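Local coordinates for protein protoporphyrinogen oxidase (Exiguobacterium sibiricum, PDB 3LOV) that probably oxidises coproporphyrinogen III to coproporphyrin III, using FAD and molecular oxygen, in the coproporphyrin-dependent pathway to heme b, at residues L293-L302 / I421-Y432. Numbering follows the deposited sequence.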
loop_
_atom_site.group_PDB
_atom_site.type_symbol
_atom_site.label_atom_id
_atom_site.label_comp_id
_atom_site.label_asym_id
_atom_site.label_seq_id
_atom_site.Cartn_x
_atom_site.Cartn_y
_atom_site.Cartn_z
ATOM N N LEU A 293 -15.808 6.037 -17.652
ATOM C CA LEU A 293 -17.112 6.540 -17.204
ATOM C C LEU A 293 -17.307 8.040 -17.416
ATOM O O LEU A 293 -18.452 8.524 -17.436
ATOM C CB LEU A 293 -17.325 6.225 -15.708
ATOM C CG LEU A 293 -17.533 4.762 -15.297
ATOM C CD1 LEU A 293 -17.445 4.697 -13.782
ATOM C CD2 LEU A 293 -18.839 4.141 -15.806
ATOM N N LEU A 294 -16.215 8.797 -17.560
ATOM C CA LEU A 294 -16.313 10.260 -17.712
ATOM C C LEU A 294 -15.711 10.728 -19.029
ATOM O O LEU A 294 -14.696 11.421 -19.040
ATOM C CB LEU A 294 -15.671 10.986 -16.524
ATOM C CG LEU A 294 -16.147 10.590 -15.122
ATOM C CD1 LEU A 294 -15.193 11.169 -14.038
ATOM C CD2 LEU A 294 -17.643 11.004 -14.865
ATOM N N PRO A 295 -16.369 10.393 -20.146
ATOM C CA PRO A 295 -15.787 10.622 -21.472
ATOM C C PRO A 295 -15.638 12.079 -21.887
ATOM O O PRO A 295 -14.815 12.347 -22.748
ATOM C CB PRO A 295 -16.756 9.893 -22.410
ATOM C CG PRO A 295 -18.035 9.810 -21.632
ATOM C CD PRO A 295 -17.611 9.600 -20.236
ATOM N N ASP A 296 -16.397 12.998 -21.286
ATOM C CA ASP A 296 -16.237 14.432 -21.550
ATOM C C ASP A 296 -15.108 15.057 -20.778
ATOM O O ASP A 296 -14.820 16.223 -20.948
ATOM C CB ASP A 296 -17.522 15.188 -21.196
ATOM C CG ASP A 296 -18.726 14.665 -21.950
ATOM O OD1 ASP A 296 -18.521 14.019 -22.989
ATOM O OD2 ASP A 296 -19.867 14.862 -21.479
ATOM N N ALA A 297 -14.485 14.294 -19.892
ATOM C CA ALA A 297 -13.368 14.791 -19.160
ATOM C C ALA A 297 -12.080 14.312 -19.835
ATOM O O ALA A 297 -11.947 13.155 -20.196
ATOM C CB ALA A 297 -13.438 14.345 -17.741
ATOM N N HIS A 298 -11.124 15.223 -19.977
ATOM C CA HIS A 298 -9.818 14.925 -20.572
ATOM C C HIS A 298 -8.845 14.634 -19.428
ATOM O O HIS A 298 -8.411 15.546 -18.732
ATOM C CB HIS A 298 -9.338 16.130 -21.416
ATOM C CG HIS A 298 -8.009 15.923 -22.089
ATOM N ND1 HIS A 298 -7.743 14.843 -22.901
ATOM C CD2 HIS A 298 -6.867 16.657 -22.051
ATOM C CE1 HIS A 298 -6.502 14.926 -23.354
ATOM N NE2 HIS A 298 -5.946 16.009 -22.842
ATOM N N LEU A 299 -8.536 13.350 -19.235
ATOM C CA LEU A 299 -7.841 12.866 -18.047
ATOM C C LEU A 299 -6.571 12.047 -18.399
ATOM O O LEU A 299 -6.438 10.884 -18.005
ATOM C CB LEU A 299 -8.832 11.988 -17.291
ATOM C CG LEU A 299 -10.097 12.681 -16.754
ATOM C CD1 LEU A 299 -10.966 11.712 -15.891
ATOM C CD2 LEU A 299 -9.742 13.904 -15.971
ATOM N N PRO A 300 -5.644 12.632 -19.188
ATOM C CA PRO A 300 -4.476 11.851 -19.617
ATOM C C PRO A 300 -3.631 11.438 -18.410
ATOM O O PRO A 300 -3.001 10.379 -18.444
ATOM C CB PRO A 300 -3.706 12.831 -20.518
ATOM C CG PRO A 300 -4.138 14.194 -20.063
ATOM C CD PRO A 300 -5.591 14.018 -19.680
ATOM N N GLU A 301 -3.619 12.275 -17.362
ATOM C CA GLU A 301 -2.911 11.945 -16.115
ATOM C C GLU A 301 -3.348 10.578 -15.603
ATOM O O GLU A 301 -2.516 9.748 -15.237
ATOM C CB GLU A 301 -3.145 12.976 -15.027
ATOM C CG GLU A 301 -2.640 14.363 -15.357
ATOM C CD GLU A 301 -3.637 15.197 -16.180
ATOM O OE1 GLU A 301 -4.687 14.694 -16.619
ATOM O OE2 GLU A 301 -3.394 16.393 -16.335
ATOM N N LEU A 302 -4.641 10.302 -15.638
ATOM C CA LEU A 302 -5.127 8.985 -15.230
ATOM C C LEU A 302 -4.855 7.889 -16.261
ATOM O O LEU A 302 -4.638 6.745 -15.879
ATOM C CB LEU A 302 -6.617 9.025 -14.888
ATOM C CG LEU A 302 -6.989 9.789 -13.624
ATOM C CD1 LEU A 302 -8.456 9.473 -13.263
ATOM C CD2 LEU A 302 -6.092 9.444 -12.458
ATOM N N ILE A 421 -3.014 15.071 -9.919
ATOM C CA ILE A 421 -4.306 14.673 -9.380
ATOM C C ILE A 421 -5.188 15.925 -9.124
ATOM O O ILE A 421 -6.383 15.864 -9.362
ATOM C CB ILE A 421 -4.127 13.865 -8.133
ATOM C CG1 ILE A 421 -3.502 12.480 -8.486
ATOM C CG2 ILE A 421 -5.436 13.796 -7.266
ATOM C CD1 ILE A 421 -4.167 11.670 -9.613
ATOM N N GLN A 422 -4.630 17.039 -8.634
ATOM C CA GLN A 422 -5.381 18.314 -8.495
ATOM C C GLN A 422 -5.971 18.717 -9.852
ATOM O O GLN A 422 -7.146 19.106 -9.972
ATOM C CB GLN A 422 -4.471 19.440 -7.924
ATOM C CG GLN A 422 -4.916 20.881 -8.270
ATOM C CD GLN A 422 -4.004 21.987 -7.697
ATOM O OE1 GLN A 422 -3.089 21.730 -6.913
ATOM N NE2 GLN A 422 -4.272 23.227 -8.091
ATOM N N ARG A 423 -5.146 18.641 -10.893
ATOM C CA ARG A 423 -5.634 18.986 -12.207
ATOM C C ARG A 423 -6.732 18.009 -12.677
ATOM O O ARG A 423 -7.716 18.452 -13.217
ATOM C CB ARG A 423 -4.477 19.121 -13.218
ATOM C CG ARG A 423 -4.897 19.750 -14.580
ATOM C CD ARG A 423 -5.296 18.652 -15.535
ATOM N NE ARG A 423 -6.217 19.030 -16.603
ATOM C CZ ARG A 423 -6.825 18.151 -17.392
ATOM N NH1 ARG A 423 -6.639 16.839 -17.205
ATOM N NH2 ARG A 423 -7.634 18.575 -18.361
ATOM N N VAL A 424 -6.582 16.696 -12.457
ATOM C CA VAL A 424 -7.647 15.716 -12.769
ATOM C C VAL A 424 -8.987 16.131 -12.080
ATOM O O VAL A 424 -10.028 16.254 -12.739
ATOM C CB VAL A 424 -7.187 14.230 -12.427
ATOM C CG1 VAL A 424 -8.355 13.248 -12.300
ATOM C CG2 VAL A 424 -6.171 13.698 -13.449
ATOM N N ARG A 425 -8.928 16.446 -10.787
ATOM C CA ARG A 425 -10.116 16.815 -10.010
ATOM C C ARG A 425 -10.808 18.087 -10.501
ATOM O O ARG A 425 -12.050 18.131 -10.538
ATOM C CB ARG A 425 -9.767 16.938 -8.533
ATOM C CG ARG A 425 -9.474 15.557 -7.887
ATOM C CD ARG A 425 -9.312 15.702 -6.384
ATOM N NE ARG A 425 -9.499 14.439 -5.673
ATOM C CZ ARG A 425 -8.609 13.888 -4.844
ATOM N NH1 ARG A 425 -7.450 14.482 -4.553
ATOM N NH2 ARG A 425 -8.911 12.752 -4.246
ATOM N N GLU A 426 -10.017 19.077 -10.943
ATOM C CA GLU A 426 -10.546 20.325 -11.514
ATOM C C GLU A 426 -11.222 20.083 -12.845
ATOM O O GLU A 426 -12.260 20.677 -13.151
ATOM C CB GLU A 426 -9.415 21.345 -11.712
ATOM C CG GLU A 426 -8.870 21.878 -10.406
ATOM C CD GLU A 426 -7.594 22.688 -10.589
ATOM O OE1 GLU A 426 -7.220 22.957 -11.761
ATOM O OE2 GLU A 426 -6.968 23.041 -9.557
ATOM N N GLU A 427 -10.626 19.218 -13.658
ATOM C CA GLU A 427 -11.235 18.856 -14.899
ATOM C C GLU A 427 -12.546 18.128 -14.655
ATOM O O GLU A 427 -13.530 18.388 -15.329
ATOM C CB GLU A 427 -10.318 17.963 -15.717
ATOM C CG GLU A 427 -10.975 17.331 -16.948
ATOM C CD GLU A 427 -11.134 18.293 -18.143
ATOM O OE1 GLU A 427 -11.012 19.513 -17.964
ATOM O OE2 GLU A 427 -11.349 17.802 -19.267
ATOM N N VAL A 428 -12.556 17.152 -13.755
ATOM C CA VAL A 428 -13.819 16.457 -13.450
ATOM C C VAL A 428 -14.865 17.438 -12.904
ATOM O O VAL A 428 -16.020 17.408 -13.285
ATOM C CB VAL A 428 -13.613 15.275 -12.524
ATOM C CG1 VAL A 428 -14.969 14.689 -12.087
ATOM C CG2 VAL A 428 -12.752 14.202 -13.213
ATOM N N LEU A 429 -14.477 18.334 -12.023
ATOM C CA LEU A 429 -15.471 19.237 -11.486
ATOM C C LEU A 429 -16.018 20.204 -12.564
ATOM O O LEU A 429 -17.211 20.498 -12.576
ATOM C CB LEU A 429 -14.970 19.932 -10.211
ATOM C CG LEU A 429 -15.110 18.992 -8.987
ATOM C CD1 LEU A 429 -14.239 19.464 -7.749
ATOM C CD2 LEU A 429 -16.609 18.707 -8.578
ATOM N N ALA A 430 -15.176 20.597 -13.518
ATOM C CA ALA A 430 -15.585 21.498 -14.569
ATOM C C ALA A 430 -16.472 20.778 -15.620
ATOM O O ALA A 430 -17.431 21.347 -16.108
ATOM C CB ALA A 430 -14.344 22.158 -15.245
ATOM N N GLN A 431 -16.175 19.526 -15.942
ATOM C CA GLN A 431 -16.982 18.780 -16.890
ATOM C C GLN A 431 -18.156 18.063 -16.257
ATOM O O GLN A 431 -19.168 17.848 -16.927
ATOM C CB GLN A 431 -16.132 17.780 -17.653
ATOM C CG GLN A 431 -15.164 18.475 -18.581
ATOM C CD GLN A 431 -15.892 19.355 -19.605
ATOM O OE1 GLN A 431 -16.655 18.867 -20.430
ATOM N NE2 GLN A 431 -15.653 20.632 -19.541
ATOM N N TYR A 432 -18.010 17.661 -14.984
ATOM C CA TYR A 432 -19.088 16.990 -14.249
ATOM C C TYR A 432 -19.242 17.540 -12.828
ATOM O O TYR A 432 -18.860 16.899 -11.848
ATOM C CB TYR A 432 -18.820 15.501 -14.188
ATOM C CG TYR A 432 -18.776 14.783 -15.520
ATOM C CD1 TYR A 432 -17.575 14.742 -16.296
ATOM C CD2 TYR A 432 -19.880 14.094 -15.986
ATOM C CE1 TYR A 432 -17.523 14.055 -17.484
ATOM C CE2 TYR A 432 -19.828 13.383 -17.191
ATOM C CZ TYR A 432 -18.653 13.361 -17.925
ATOM O OH TYR A 432 -18.598 12.651 -19.106
#
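Leu294 sets its CD2 methyl over the centre of the Tyr432 ring, a CH-pi contact of 3.7 Å to the centroid, in the FAD-binding Rossmann-type domain of this amine oxidoreductase. It illustrates how a loop is fastened to a helix by apolar contacts and by side chains that bind its backbone N-H and C=O groups. The type I turn from Leu294 to Ala297 passes the hydroxyl end of the ring, and Asp296 N donates to Tyr432 OH (3.1 Å, 164°). A leucine in place of Tyr432 would probably leave that amide without its acceptor and strip Leu294 of its aromatic platform. Farther along, the backbone of His298 is held at both polar atoms: His298 N donates to the anti lone pair of Glu427 OE2 (2.7 Å), while its O accepts Arg423 NH1 in the carbonyl plane at 2.7 Å. A bend at chi2 (-91°) helps bring the Arg423 guanidinium edge-on to His298 O, and NH1 also forms a salt bridge with Glu301 OE1 (3.0 Å), its hydrogen bond weak at 124°. Behind these polar groups, Leu299 and Leu302 pack on Val424, and Leu294 CD1 reaches Val428 CG2. Strand 435-437 of the parallel sheet backs Val424 and Val428, and Arg262 engages both Asp296, by a salt bridge, and the Tyr432 ring, by cation-pi. Glu427 joins Arg423 by charge alone: OE1 lies 3.5 Å from Arg423 NH2, well out of the guanidinium plane.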